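4-hydroxybutyrate CoA-transferase (Porphyromonas gingivalis, PDB 3D3U) probably moves coenzyme A between acyl-CoA thioesters and free carboxylates such as 4-hydroxybutyrate and acetate. Local coordinates at residues 13-18 against 44-49; 30-35 against 268-273; 161-166 against 285-290. One frame throughout, in Å; residues are numbered along the deposited sequence.

Contact 1 of 3, residues 13-18 against 44-49; sequences SADEAV and MYRQRE
Asp15 and Arg46 form a salt bridge that ties the start of helix 14-21 to the end of helix 38-46, two helices of the alpha/beta N-terminal domain joined through strand 27-30 of its parallel sheet. The helix of Asp15 begins with a capping box: Ser13 OG accepts the backbone N-H of Glu16, Ser13 OG to Glu16 N being 2.7 Å, with the Glu16 carboxylate turned back toward Ser13. One turn after Asp15, Val18 supplies the apolar half of the contact. Its two methyls each find a different residue, Val18 CG2 lying 3.8 Å from Met44 CG and Val18 CG1 4.0 Å from Gln47 CB. Arg46 bends at CD and meets the carboxylate side-on, NE to one oxygen and NH2 to the other. The two planes are 49° apart, so the grip is twisted: Asp15 OD2 is reached by Arg46 NH2 at 2.7 Å from above the carboxylate plane, whereas Arg46 NE lies on the syn lone pair of OD1. Gln47, folded at chi2 (-60°), brings its amide to the same acid. Asp15 OD1 thus accepts twice, from Arg46 NE at 3.0 Å and, on its anti side, from Gln47 NE2 at 2.9 Å.

Contact 2 of 3, residues 30-35 against 268-273; sequences FGHAAA and TSLIFG
Ala33 and Leu270 lead the meeting of two buried loops, and the fit is that of small methyl bumps against larger branched and aromatic groups, with no hydrogen bond between the segments. A type II' turn from His32 to Ala35 pushes the methyl of Ala33 forward; the positive phi of Ala33 (81°) belongs to that turn. This bump rests against two side chains of 268-273: Ala33 CB lies 3.8 Å from Leu270 CD1 and, more loosely, 4.4 Å from Phe272 CD1. The same Ala33 CB also stands over the centre of the His32 ring. The imidazole reaches past it, so that His32 CE1 is 4.0 Å from Leu270 CD1 and 4.1 Å from Leu270 CD2, facing both branches of the leucine. Leu270 CD1 also lies in the plane of the Phe272 ring, at its edge. The second bump is Ala34, whose CB rests 4.1 Å from Phe272 CB, at the root of the aromatic side chain. Around the contact, Tyr278 of helix 275-281 touches both Ala34 and Phe272, and Phe62 meets the Phe272 ring edge-to-face. The loops follow strand 27-30 of the six-stranded parallel sheet and strand 266-268 of the mixed sheet, so the contact joins the two halves of the molecule where those strands end.

Contact 3 of 3, residues 161-166 against 285-290; sequences PFIGGE and PVIECY
Gly164 and Cys289 make the central bond of this contact: Cys289 N donates to Gly164 O at 2.8 Å, nearly straight at 166°. The return bond, from Glu166 N to Cys289 O, is weak and bent. The side chain of Tyr290 is worth following outward from its backbone. At CB it turns beside its own backbone N (chi1 -62°), which carries the ring back along the 161-166 segment. On one flank of the ring, Tyr290 CD1 comes 3.7 Å from Glu166 CB, and Tyr290 CE1 lies 3.7 Å from Glu166 N. Further out, Tyr290 CZ and then OH both approach Gly165 CA, each at 4.2 Å. The ring thus runs obliquely past the chain from Glu166 to Gly165. The glycine has no side chain to keep the ring off, and its phi is positive (78°), a conformation glycine adopts easily. In the fold this is parallel strand pairing: the short, weakly bonded strand 164-165, from the N-terminal part of the chain and outermost in the mixed sheet within this chain, lies beside strand 287-289 from the C-terminal part, Gly165 pairing with Cys289. On one side of the pair, Glu288 lies along the backbone of the two glycines, Glu288 CG 3.7 Å from Gly165 N, with its carboxylate in a long, weak ion pair with Lys265. Elsewhere along the pair, Ile163 turns its CG2 methyl onto the CG2 of Ile287. That methyl also meets sulfur, with Ile163 CG2 3.8 Å from Cys289 SG. Val281 of helix 275-281 packs against Ile163, and Phe280 of the same helix against Ile287.

How the contacts relate
Contact 2 touches both of the others, while contacts 1 and 3 stay about 19 Å apart at their nearest atoms. Between contacts 1 and 2, Met44 SD packs against Phe30 CZ at 3.7 Å, although the centres are about 23 Å apart. Contacts 2 and 3 have centres about 13 Å apart and meet where strand 266-268 lies beside strand 287-289: Thr268 O and Tyr290 N, 2.7 Å apart, probably form a hydrogen bond, as do Ser269 OG and Tyr290 O. Ile271 CD1 also packs against Ile163 CD1. Contact 1 lies within the N-terminal half, whereas contacts 2 and 3 bridge the two halves, one through loops and the other through strands.

Contact 1 of 3, residues 13-18 against 44-49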
ATOM      1  N   SER A  13     -11.332  14.750 -24.732  1.00 22.63           N
ATOM      2  CA  SER A  13     -11.003  15.595 -23.610  1.00 21.87           C
ATOM      3  C   SER A  13     -11.532  14.859 -22.450  1.00 20.56           C
ATOM      4  O   SER A  13     -12.412  14.029 -22.565  1.00 19.95           O
ATOM      5  CB  SER A  13     -11.771  16.947 -23.678  1.00 22.74           C
ATOM      6  OG  SER A  13     -13.177  16.766 -23.483  1.00 22.51           O
ATOM      7  N   ALA A  14     -11.055  15.243 -21.298  1.00 19.68           N
ATOM      8  CA  ALA A  14     -11.604  14.712 -20.113  1.00 18.20           C
ATOM      9  C   ALA A  14     -13.129  14.906 -20.168  1.00 17.81           C
ATOM     10  O   ALA A  14     -13.899  13.945 -19.916  1.00 17.26           O
ATOM     11  CB  ALA A  14     -10.999  15.396 -18.949  1.00 17.48           C
ATOM     12  N   ASP A  15     -13.556  16.111 -20.543  1.00 17.40           N
ATOM     13  CA  ASP A  15     -14.979  16.506 -20.387  1.00 17.58           C
ATOM     14  C   ASP A  15     -15.851  15.686 -21.305  1.00 17.51           C
ATOM     15  O   ASP A  15     -16.936  15.204 -20.915  1.00 17.85           O
ATOM     16  CB  ASP A  15     -15.218  17.976 -20.713  1.00 17.43           C
ATOM     17  CG  ASP A  15     -14.557  18.989 -19.674  1.00 22.38           C
ATOM     18  OD1 ASP A  15     -15.287  19.433 -18.732  1.00 24.07           O
ATOM     19  OD2 ASP A  15     -13.349  19.433 -19.742  1.00 24.81           O
ATOM     20  N   GLU A  16     -15.357  15.453 -22.524  1.00 17.22           N
ATOM     21  CA  GLU A  16     -16.118  14.665 -23.458  1.00 15.21           C
ATOM     22  C   GLU A  16     -16.217  13.246 -22.936  1.00 13.71           C
ATOM     23  O   GLU A  16     -17.296  12.591 -23.037  1.00 12.05           O
ATOM     24  CB  GLU A  16     -15.503  14.687 -24.818  1.00 16.27           C
ATOM     25  CG  GLU A  16     -15.203  16.026 -25.429  1.00 18.47           C
ATOM     26  CD  GLU A  16     -14.220  15.856 -26.590  1.00 26.97           C
ATOM     27  OE1 GLU A  16     -13.087  15.308 -26.374  1.00 27.31           O
ATOM     28  OE2 GLU A  16     -14.584  16.230 -27.749  1.00 25.64           O
ATOM     29  N   ALA A  17     -15.122  12.767 -22.356  1.00 12.99           N
ATOM     30  CA  ALA A  17     -15.181  11.433 -21.678  1.00 13.65           C
ATOM     31  C   ALA A  17     -16.108  11.313 -20.413  1.00 13.45           C
ATOM     32  O   ALA A  17     -16.915  10.411 -20.334  1.00 12.07           O
ATOM     33  CB  ALA A  17     -13.846  10.901 -21.426  1.00 12.61           C
ATOM     34  N   VAL A  18     -16.021  12.234 -19.467  1.00 14.16           N
ATOM     35  CA  VAL A  18     -17.072  12.340 -18.447  1.00 16.22           C
ATOM     36  C   VAL A  18     -18.465  12.325 -19.068  1.00 16.91           C
ATOM     37  O   VAL A  18     -19.338  11.502 -18.733  1.00 16.37           O
ATOM     38  CB  VAL A  18     -16.993  13.678 -17.657  1.00 15.97           C
ATOM     39  CG1 VAL A  18     -18.202  13.896 -16.862  1.00 15.99           C
ATOM     40  CG2 VAL A  18     -15.851  13.693 -16.761  1.00 17.31           C
ATOM     41  N   MET A  44     -15.342  16.126 -13.854  1.00 14.50           N
ATOM     42  CA  MET A  44     -16.637  15.836 -13.249  1.00 15.39           C
ATOM     43  C   MET A  44     -17.144  17.054 -12.497  1.00 12.22           C
ATOM     44  O   MET A  44     -18.324  17.331 -12.498  1.00 10.78           O
ATOM     45  CB  MET A  44     -16.519  14.623 -12.289  1.00 16.06           C
ATOM     46  CG  MET A  44     -16.412  13.219 -12.995  1.00 18.15           C
ATOM     47  SD  MET A  44     -16.136  11.963 -11.744  1.00 20.97           S
ATOM     48  CE  MET A  44     -17.732  11.510 -11.206  1.00 18.66           C
ATOM     49  N   TYR A  45     -16.247  17.770 -11.831  1.00 10.67           N
ATOM     50  CA  TYR A  45     -16.623  19.076 -11.290  1.00 10.06           C
ATOM     51  C   TYR A  45     -17.246  20.037 -12.341  1.00  9.87           C
ATOM     52  O   TYR A  45     -18.419  20.441 -12.232  1.00  8.45           O
ATOM     53  CB  TYR A  45     -15.450  19.802 -10.667  1.00  9.54           C
ATOM     54  CG  TYR A  45     -15.899  20.976  -9.901  1.00 10.38           C
ATOM     55  CD1 TYR A  45     -16.329  20.832  -8.574  1.00 12.83           C
ATOM     56  CD2 TYR A  45     -15.959  22.237 -10.476  1.00 13.04           C
ATOM     57  CE1 TYR A  45     -16.758  21.912  -7.809  1.00  9.77           C
ATOM     58  CE2 TYR A  45     -16.425  23.323  -9.736  1.00 12.73           C
ATOM     59  CZ  TYR A  45     -16.834  23.160  -8.382  1.00 10.42           C
ATOM     60  OH  TYR A  45     -17.301  24.235  -7.598  1.00  9.11           O
ATOM     61  N   ARG A  46     -16.463  20.425 -13.340  1.00  9.05           N
ATOM     62  CA  ARG A  46     -17.034  21.275 -14.370  1.00  9.66           C
ATOM     63  C   ARG A  46     -18.344  20.762 -14.950  1.00 10.23           C
ATOM     64  O   ARG A  46     -19.204  21.563 -15.216  1.00 12.26           O
ATOM     65  CB  ARG A  46     -16.069  21.424 -15.506  1.00  9.96           C
ATOM     66  CG  ARG A  46     -14.767  21.971 -15.114  1.00 13.07           C
ATOM     67  CD  ARG A  46     -14.009  22.409 -16.302  1.00 15.66           C
ATOM     68  NE  ARG A  46     -13.585  21.220 -16.940  1.00 13.78           N
ATOM     69  CZ  ARG A  46     -12.460  20.612 -16.637  1.00 16.09           C
ATOM     70  NH1 ARG A  46     -11.626  21.146 -15.689  1.00 13.23           N
ATOM     71  NH2 ARG A  46     -12.194  19.440 -17.291  1.00 17.30           N
ATOM     72  N   GLN A  47     -18.493  19.454 -15.187  1.00 10.28           N
ATOM     73  CA  GLN A  47     -19.662  18.918 -15.846  1.00 10.77           C
ATOM     74  C   GLN A  47     -20.732  18.539 -14.868  1.00 12.81           C
ATOM     75  O   GLN A  47     -21.639  17.838 -15.276  1.00 13.62           O
ATOM     76  CB  GLN A  47     -19.340  17.716 -16.749  1.00  9.13           C
ATOM     77  CG  GLN A  47     -18.341  18.044 -17.900  1.00  8.69           C
ATOM     78  CD  GLN A  47     -18.826  19.127 -18.873  1.00 12.55           C
ATOM     79  OE1 GLN A  47     -19.948  19.004 -19.404  1.00 12.81           O
ATOM     80  NE2 GLN A  47     -18.014  20.218 -19.084  1.00 10.02           N
ATOM     81  N   ARG A  48     -20.666  18.981 -13.596  1.00 14.75           N
ATOM     82  CA  ARG A  48     -21.637  18.501 -12.549  1.00 16.22           C
ATOM     83  C   ARG A  48     -23.139  18.597 -12.830  1.00 18.74           C
ATOM     84  O   ARG A  48     -23.962  17.777 -12.379  1.00 19.44           O
ATOM     85  CB  ARG A  48     -21.390  19.150 -11.237  1.00 15.11           C
ATOM     86  CG  ARG A  48     -21.621  20.559 -11.207  1.00 12.28           C
ATOM     87  CD  ARG A  48     -20.849  21.137 -10.012  1.00 14.04           C
ATOM     88  NE  ARG A  48     -21.183  22.514  -9.599  1.00 12.26           N
ATOM     89  CZ  ARG A  48     -20.402  23.563  -9.775  1.00  7.88           C
ATOM     90  NH1 ARG A  48     -20.746  24.755  -9.318  1.00 10.20           N
ATOM     91  NH2 ARG A  48     -19.251  23.408 -10.372  1.00  8.03           N
ATOM     92  N   GLU A  49     -23.473  19.580 -13.647  1.00 22.00           N
ATOM     93  CA  GLU A  49     -24.830  20.060 -13.783  1.00 23.10           C
ATOM     94  C   GLU A  49     -25.445  19.035 -14.704  1.00 21.97           C
ATOM     95  O   GLU A  49     -26.652  18.929 -14.755  1.00 21.76           O
ATOM     96  CB  GLU A  49     -24.749  21.493 -14.359  1.00 24.94           C
ATOM     97  CG  GLU A  49     -23.361  22.233 -14.010  1.00 32.27           C
ATOM     98  CD  GLU A  49     -23.502  23.523 -13.072  1.00 39.48           C
ATOM     99  OE1 GLU A  49     -24.674  24.073 -13.002  1.00 42.88           O
ATOM    100  OE2 GLU A  49     -22.487  24.031 -12.435  1.00 33.87           O
TER

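Contact 2 of 3, residues 30-35 against 268-273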
ATOM      1  N   PHE A  30     -12.140   4.720  -9.210  1.00 16.24           N
ATOM      2  CA  PHE A  30     -10.904   5.455  -9.669  1.00 15.93           C
ATOM      3  C   PHE A  30      -9.693   4.728  -9.250  1.00 17.61           C
ATOM      4  O   PHE A  30      -9.671   4.175  -8.165  1.00 18.72           O
ATOM      5  CB  PHE A  30     -10.768   6.791  -9.001  1.00 15.13           C
ATOM      6  CG  PHE A  30     -11.783   7.845  -9.454  1.00 16.71           C
ATOM      7  CD1 PHE A  30     -11.826   9.116  -8.791  1.00 13.37           C
ATOM      8  CD2 PHE A  30     -12.647   7.611 -10.537  1.00 14.25           C
ATOM      9  CE1 PHE A  30     -12.684  10.092  -9.140  1.00  7.85           C
ATOM     10  CE2 PHE A  30     -13.496   8.613 -10.936  1.00 14.62           C
ATOM     11  CZ  PHE A  30     -13.533   9.866 -10.223  1.00 15.33           C
ATOM     12  N   GLY A  31      -8.650   4.705 -10.071  1.00 20.63           N
ATOM     13  CA  GLY A  31      -7.371   3.943  -9.727  1.00 23.62           C
ATOM     14  C   GLY A  31      -6.797   4.707  -8.565  1.00 25.45           C
ATOM     15  O   GLY A  31      -7.249   5.874  -8.300  1.00 25.70           O
ATOM     16  N   HIS A  32      -5.873   4.134  -7.789  1.00 27.22           N
ATOM     17  CA  HIS A  32      -5.654   4.956  -6.552  1.00 27.58           C
ATOM     18  C   HIS A  32      -4.293   5.436  -6.272  1.00 24.69           C
ATOM     19  O   HIS A  32      -3.457   5.127  -7.019  1.00 23.64           O
ATOM     20  CB  HIS A  32      -6.380   4.429  -5.278  1.00 29.84           C
ATOM     21  CG  HIS A  32      -5.542   3.488  -4.476  1.00 30.57           C
ATOM     22  ND1 HIS A  32      -4.673   2.592  -5.088  1.00 33.64           N
ATOM     23  CD2 HIS A  32      -5.388   3.344  -3.133  1.00 23.42           C
ATOM     24  CE1 HIS A  32      -4.041   1.916  -4.126  1.00 34.23           C
ATOM     25  NE2 HIS A  32      -4.446   2.363  -2.944  1.00 24.90           N
ATOM     26  N   ALA A  33      -4.161   6.276  -5.232  1.00 23.60           N
ATOM     27  CA  ALA A  33      -2.889   6.670  -4.594  1.00 22.77           C
ATOM     28  C   ALA A  33      -2.352   7.757  -5.506  1.00 22.68           C
ATOM     29  O   ALA A  33      -3.034   8.782  -5.675  1.00 24.97           O
ATOM     30  CB  ALA A  33      -1.906   5.486  -4.418  1.00 22.02           C
ATOM     31  N   ALA A  34      -1.174   7.567  -6.115  1.00 21.17           N
ATOM     32  CA  ALA A  34      -0.542   8.645  -6.884  1.00 18.34           C
ATOM     33  C   ALA A  34      -0.926   8.485  -8.320  1.00 17.88           C
ATOM     34  O   ALA A  34      -0.460   9.301  -9.117  1.00 19.36           O
ATOM     35  CB  ALA A  34       0.960   8.652  -6.737  1.00 17.06           C
ATOM     36  N   ALA A  35      -1.823   7.525  -8.624  1.00 15.79           N
ATOM     37  CA  ALA A  35      -2.269   7.268  -9.961  1.00 15.94           C
ATOM     38  C   ALA A  35      -3.693   7.638 -10.086  1.00 17.19           C
ATOM     39  O   ALA A  35      -4.333   7.216 -11.052  1.00 18.60           O
ATOM     40  CB  ALA A  35      -2.128   5.819 -10.324  1.00 15.24           C
ATOM     41  N   THR A 268       6.244  -4.765  -5.461  1.00 18.69           N
ATOM     42  CA  THR A 268       4.969  -4.341  -4.839  1.00 18.82           C
ATOM     43  C   THR A 268       3.653  -4.247  -5.726  1.00 19.64           C
ATOM     44  O   THR A 268       3.471  -4.739  -6.904  1.00 19.50           O
ATOM     45  CB  THR A 268       5.121  -2.960  -4.082  1.00 19.23           C
ATOM     46  OG1 THR A 268       5.753  -1.966  -4.902  1.00 18.94           O
ATOM     47  CG2 THR A 268       6.095  -3.051  -2.999  1.00 22.28           C
ATOM     48  N   SER A 269       2.746  -3.493  -5.119  1.00 20.36           N
ATOM     49  CA  SER A 269       1.399  -3.343  -5.533  1.00 19.34           C
ATOM     50  C   SER A 269       1.228  -1.860  -5.662  1.00 18.38           C
ATOM     51  O   SER A 269       0.365  -1.436  -6.358  1.00 21.31           O
ATOM     52  CB  SER A 269       0.483  -3.892  -4.449  1.00 19.04           C
ATOM     53  OG  SER A 269      -0.753  -4.238  -4.987  1.00 20.66           O
ATOM     54  N   LEU A 270       2.038  -1.055  -5.032  1.00 17.43           N
ATOM     55  CA  LEU A 270       2.053   0.363  -5.358  1.00 17.60           C
ATOM     56  C   LEU A 270       3.254   1.029  -4.797  1.00 17.44           C
ATOM     57  O   LEU A 270       3.968   0.468  -3.976  1.00 17.28           O
ATOM     58  CB  LEU A 270       0.817   1.112  -4.853  1.00 17.94           C
ATOM     59  CG  LEU A 270       0.410   1.020  -3.392  1.00 17.96           C
ATOM     60  CD1 LEU A 270      -0.240   2.301  -3.059  1.00 16.63           C
ATOM     61  CD2 LEU A 270      -0.578  -0.144  -3.209  1.00 17.38           C
ATOM     62  N   ILE A 271       3.426   2.261  -5.260  1.00 17.56           N
ATOM     63  CA  ILE A 271       4.572   3.150  -4.986  1.00 17.43           C
ATOM     64  C   ILE A 271       4.202   4.647  -4.964  1.00 17.75           C
ATOM     65  O   ILE A 271       3.557   5.133  -5.871  1.00 20.25           O
ATOM     66  CB  ILE A 271       5.570   2.996  -6.101  1.00 16.82           C
ATOM     67  CG1 ILE A 271       5.849   1.547  -6.441  1.00 13.61           C
ATOM     68  CG2 ILE A 271       6.866   3.708  -5.762  1.00 20.27           C
ATOM     69  CD1 ILE A 271       6.790   1.519  -7.699  1.00  3.99           C
ATOM     70  N   PHE A 272       4.658   5.420  -4.004  1.00 17.49           N
ATOM     71  CA  PHE A 272       4.582   6.855  -4.145  1.00 17.70           C
ATOM     72  C   PHE A 272       5.654   7.539  -3.360  1.00 18.43           C
ATOM     73  O   PHE A 272       6.251   6.909  -2.485  1.00 20.49           O
ATOM     74  CB  PHE A 272       3.291   7.319  -3.642  1.00 18.22           C
ATOM     75  CG  PHE A 272       2.828   6.646  -2.349  1.00 20.33           C
ATOM     76  CD1 PHE A 272       2.034   5.462  -2.384  1.00 24.90           C
ATOM     77  CD2 PHE A 272       3.023   7.266  -1.115  1.00 16.03           C
ATOM     78  CE1 PHE A 272       1.555   4.865  -1.168  1.00 22.11           C
ATOM     79  CE2 PHE A 272       2.521   6.701   0.073  1.00 14.54           C
ATOM     80  CZ  PHE A 272       1.823   5.500   0.044  1.00 18.61           C
ATOM     81  N   GLY A 273       5.949   8.799  -3.644  1.00 17.81           N
ATOM     82  CA  GLY A 273       7.051   9.440  -2.948  1.00 17.09           C
ATOM     83  C   GLY A 273       7.466  10.638  -3.732  1.00 17.92           C
ATOM     84  O   GLY A 273       6.634  11.381  -4.303  1.00 18.41           O
TER

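Contact 3 of 3, residues 161-166 against 285-290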
ATOM      1  N   PRO A 161       5.444   6.948 -14.998  1.00 23.35           N
ATOM      2  CA  PRO A 161       6.495   5.966 -15.279  1.00 22.79           C
ATOM      3  C   PRO A 161       6.008   4.602 -15.774  1.00 22.30           C
ATOM      4  O   PRO A 161       4.893   4.193 -15.501  1.00 23.57           O
ATOM      5  CB  PRO A 161       7.152   5.755 -13.898  1.00 21.47           C
ATOM      6  CG  PRO A 161       6.272   6.258 -12.985  1.00 19.58           C
ATOM      7  CD  PRO A 161       5.457   7.320 -13.583  1.00 23.05           C
ATOM      8  N   PHE A 162       6.884   3.895 -16.443  1.00 21.22           N
ATOM      9  CA  PHE A 162       6.554   2.644 -16.999  1.00 21.01           C
ATOM     10  C   PHE A 162       7.258   1.652 -16.166  1.00 20.93           C
ATOM     11  O   PHE A 162       8.489   1.637 -16.157  1.00 21.80           O
ATOM     12  CB  PHE A 162       7.107   2.534 -18.432  1.00 20.75           C
ATOM     13  CG  PHE A 162       6.525   1.364 -19.224  1.00 19.93           C
ATOM     14  CD1 PHE A 162       7.085   0.078 -19.136  1.00 17.51           C
ATOM     15  CD2 PHE A 162       5.421   1.540 -20.036  1.00 17.17           C
ATOM     16  CE1 PHE A 162       6.568  -1.000 -19.838  1.00 13.11           C
ATOM     17  CE2 PHE A 162       4.906   0.453 -20.744  1.00 15.14           C
ATOM     18  CZ  PHE A 162       5.495  -0.814 -20.627  1.00 15.27           C
ATOM     19  N   ILE A 163       6.469   0.770 -15.563  1.00 20.22           N
ATOM     20  CA  ILE A 163       6.918  -0.292 -14.689  1.00 19.54           C
ATOM     21  C   ILE A 163       6.204  -1.596 -15.064  1.00 19.75           C
ATOM     22  O   ILE A 163       4.991  -1.625 -15.444  1.00 21.15           O
ATOM     23  CB  ILE A 163       6.503   0.093 -13.284  1.00 20.43           C
ATOM     24  CG1 ILE A 163       6.959   1.505 -12.969  1.00 19.47           C
ATOM     25  CG2 ILE A 163       6.926  -0.960 -12.237  1.00 20.22           C
ATOM     26  CD1 ILE A 163       6.660   1.780 -11.601  1.00 21.66           C
ATOM     27  N   GLY A 164       6.922  -2.693 -14.882  1.00 18.95           N
ATOM     28  CA  GLY A 164       6.583  -3.946 -15.551  1.00 18.83           C
ATOM     29  C   GLY A 164       6.036  -4.859 -14.528  1.00 19.30           C
ATOM     30  O   GLY A 164       5.495  -4.374 -13.553  1.00 20.68           O
ATOM     31  N   GLY A 165       6.225  -6.161 -14.700  1.00 19.83           N
ATOM     32  CA  GLY A 165       5.443  -7.128 -13.963  1.00 21.72           C
ATOM     33  C   GLY A 165       4.061  -7.240 -14.586  1.00 23.35           C
ATOM     34  O   GLY A 165       3.862  -6.935 -15.767  1.00 24.93           O
ATOM     35  N   GLU A 166       3.069  -7.677 -13.839  1.00 24.18           N
ATOM     36  CA  GLU A 166       1.741  -7.875 -14.450  1.00 24.79           C
ATOM     37  C   GLU A 166       1.002  -6.576 -14.375  1.00 24.31           C
ATOM     38  O   GLU A 166      -0.085  -6.526 -13.786  1.00 24.49           O
ATOM     39  CB  GLU A 166       0.932  -8.807 -13.610  1.00 24.54           C
ATOM     40  CG  GLU A 166       0.523 -10.094 -14.196  1.00 29.30           C
ATOM     41  CD  GLU A 166      -0.665 -10.584 -13.385  1.00 42.20           C
ATOM     42  OE1 GLU A 166      -1.689  -9.811 -13.211  1.00 41.81           O
ATOM     43  OE2 GLU A 166      -0.549 -11.733 -12.866  1.00 49.52           O
ATOM     44  N   PRO A 285      14.144  -2.403 -14.986  1.00 19.63           N
ATOM     45  CA  PRO A 285      13.953  -3.837 -15.011  1.00 19.08           C
ATOM     46  C   PRO A 285      13.752  -4.379 -13.615  1.00 17.46           C
ATOM     47  O   PRO A 285      13.074  -5.311 -13.405  1.00 15.51           O
ATOM     48  CB  PRO A 285      15.330  -4.363 -15.502  1.00 19.35           C
ATOM     49  CG  PRO A 285      15.889  -3.246 -16.325  1.00 19.73           C
ATOM     50  CD  PRO A 285      15.388  -2.008 -15.670  1.00 19.88           C
ATOM     51  N   VAL A 286      14.377  -3.816 -12.638  1.00 18.11           N
ATOM     52  CA  VAL A 286      14.453  -4.593 -11.427  1.00 18.88           C
ATOM     53  C   VAL A 286      13.241  -4.341 -10.468  1.00 19.56           C
ATOM     54  O   VAL A 286      13.145  -4.903  -9.317  1.00 19.16           O
ATOM     55  CB  VAL A 286      15.760  -4.369 -10.744  1.00 17.80           C
ATOM     56  CG1 VAL A 286      15.712  -3.080  -9.907  1.00 14.90           C
ATOM     57  CG2 VAL A 286      15.893  -5.467  -9.860  1.00 22.40           C
ATOM     58  N   ILE A 287      12.339  -3.491 -10.969  1.00 19.67           N
ATOM     59  CA  ILE A 287      11.128  -3.139 -10.272  1.00 19.63           C
ATOM     60  C   ILE A 287       9.949  -3.625 -11.050  1.00 20.46           C
ATOM     61  O   ILE A 287       9.936  -3.482 -12.287  1.00 20.38           O
ATOM     62  CB  ILE A 287      11.070  -1.663 -10.074  1.00 19.75           C
ATOM     63  CG1 ILE A 287      11.661  -1.343  -8.692  1.00 20.96           C
ATOM     64  CG2 ILE A 287       9.648  -1.143 -10.110  1.00 17.28           C
ATOM     65  CD1 ILE A 287      12.827  -0.337  -8.699  1.00 24.41           C
ATOM     66  N   GLU A 288       8.991  -4.223 -10.315  1.00 20.61           N
ATOM     67  CA  GLU A 288       7.803  -4.798 -10.901  1.00 21.85           C
ATOM     68  C   GLU A 288       6.499  -4.706 -10.088  1.00 23.03           C
ATOM     69  O   GLU A 288       6.493  -4.953  -8.829  1.00 24.21           O
ATOM     70  CB  GLU A 288       8.094  -6.229 -11.236  1.00 21.66           C
ATOM     71  CG  GLU A 288       9.076  -6.295 -12.387  1.00 24.90           C
ATOM     72  CD  GLU A 288       9.482  -7.727 -12.671  1.00 30.70           C
ATOM     73  OE1 GLU A 288       9.252  -8.562 -11.781  1.00 33.39           O
ATOM     74  OE2 GLU A 288      10.009  -8.028 -13.776  1.00 32.76           O
ATOM     75  N   CYS A 289       5.376  -4.401 -10.764  1.00 21.66           N
ATOM     76  CA  CYS A 289       4.150  -4.319 -10.006  1.00 20.15           C
ATOM     77  C   CYS A 289       3.274  -5.482 -10.193  1.00 18.95           C
ATOM     78  O   CYS A 289       3.316  -6.125 -11.219  1.00 17.72           O
ATOM     79  CB  CYS A 289       3.447  -3.036 -10.336  1.00 21.24           C
ATOM     80  SG  CYS A 289       4.333  -1.652  -9.540  1.00 22.83           S
ATOM     81  N   TYR A 290       2.517  -5.784  -9.164  1.00 18.51           N
ATOM     82  CA  TYR A 290       1.444  -6.720  -9.299  1.00 18.88           C
ATOM     83  C   TYR A 290       0.285  -6.288  -8.454  1.00 19.72           C
ATOM     84  O   TYR A 290       0.406  -5.558  -7.462  1.00 21.00           O
ATOM     85  CB  TYR A 290       1.845  -8.036  -8.739  1.00 19.02           C
ATOM     86  CG  TYR A 290       2.988  -8.641  -9.442  1.00 21.48           C
ATOM     87  CD1 TYR A 290       2.824  -9.582 -10.504  1.00 20.93           C
ATOM     88  CD2 TYR A 290       4.275  -8.286  -9.061  1.00 23.93           C
ATOM     89  CE1 TYR A 290       3.939 -10.121 -11.160  1.00 17.77           C
ATOM     90  CE2 TYR A 290       5.373  -8.806  -9.692  1.00 21.10           C
ATOM     91  CZ  TYR A 290       5.204  -9.699 -10.711  1.00 19.81           C
ATOM     92  OH  TYR A 290       6.393 -10.084 -11.208  1.00 21.44           O
TER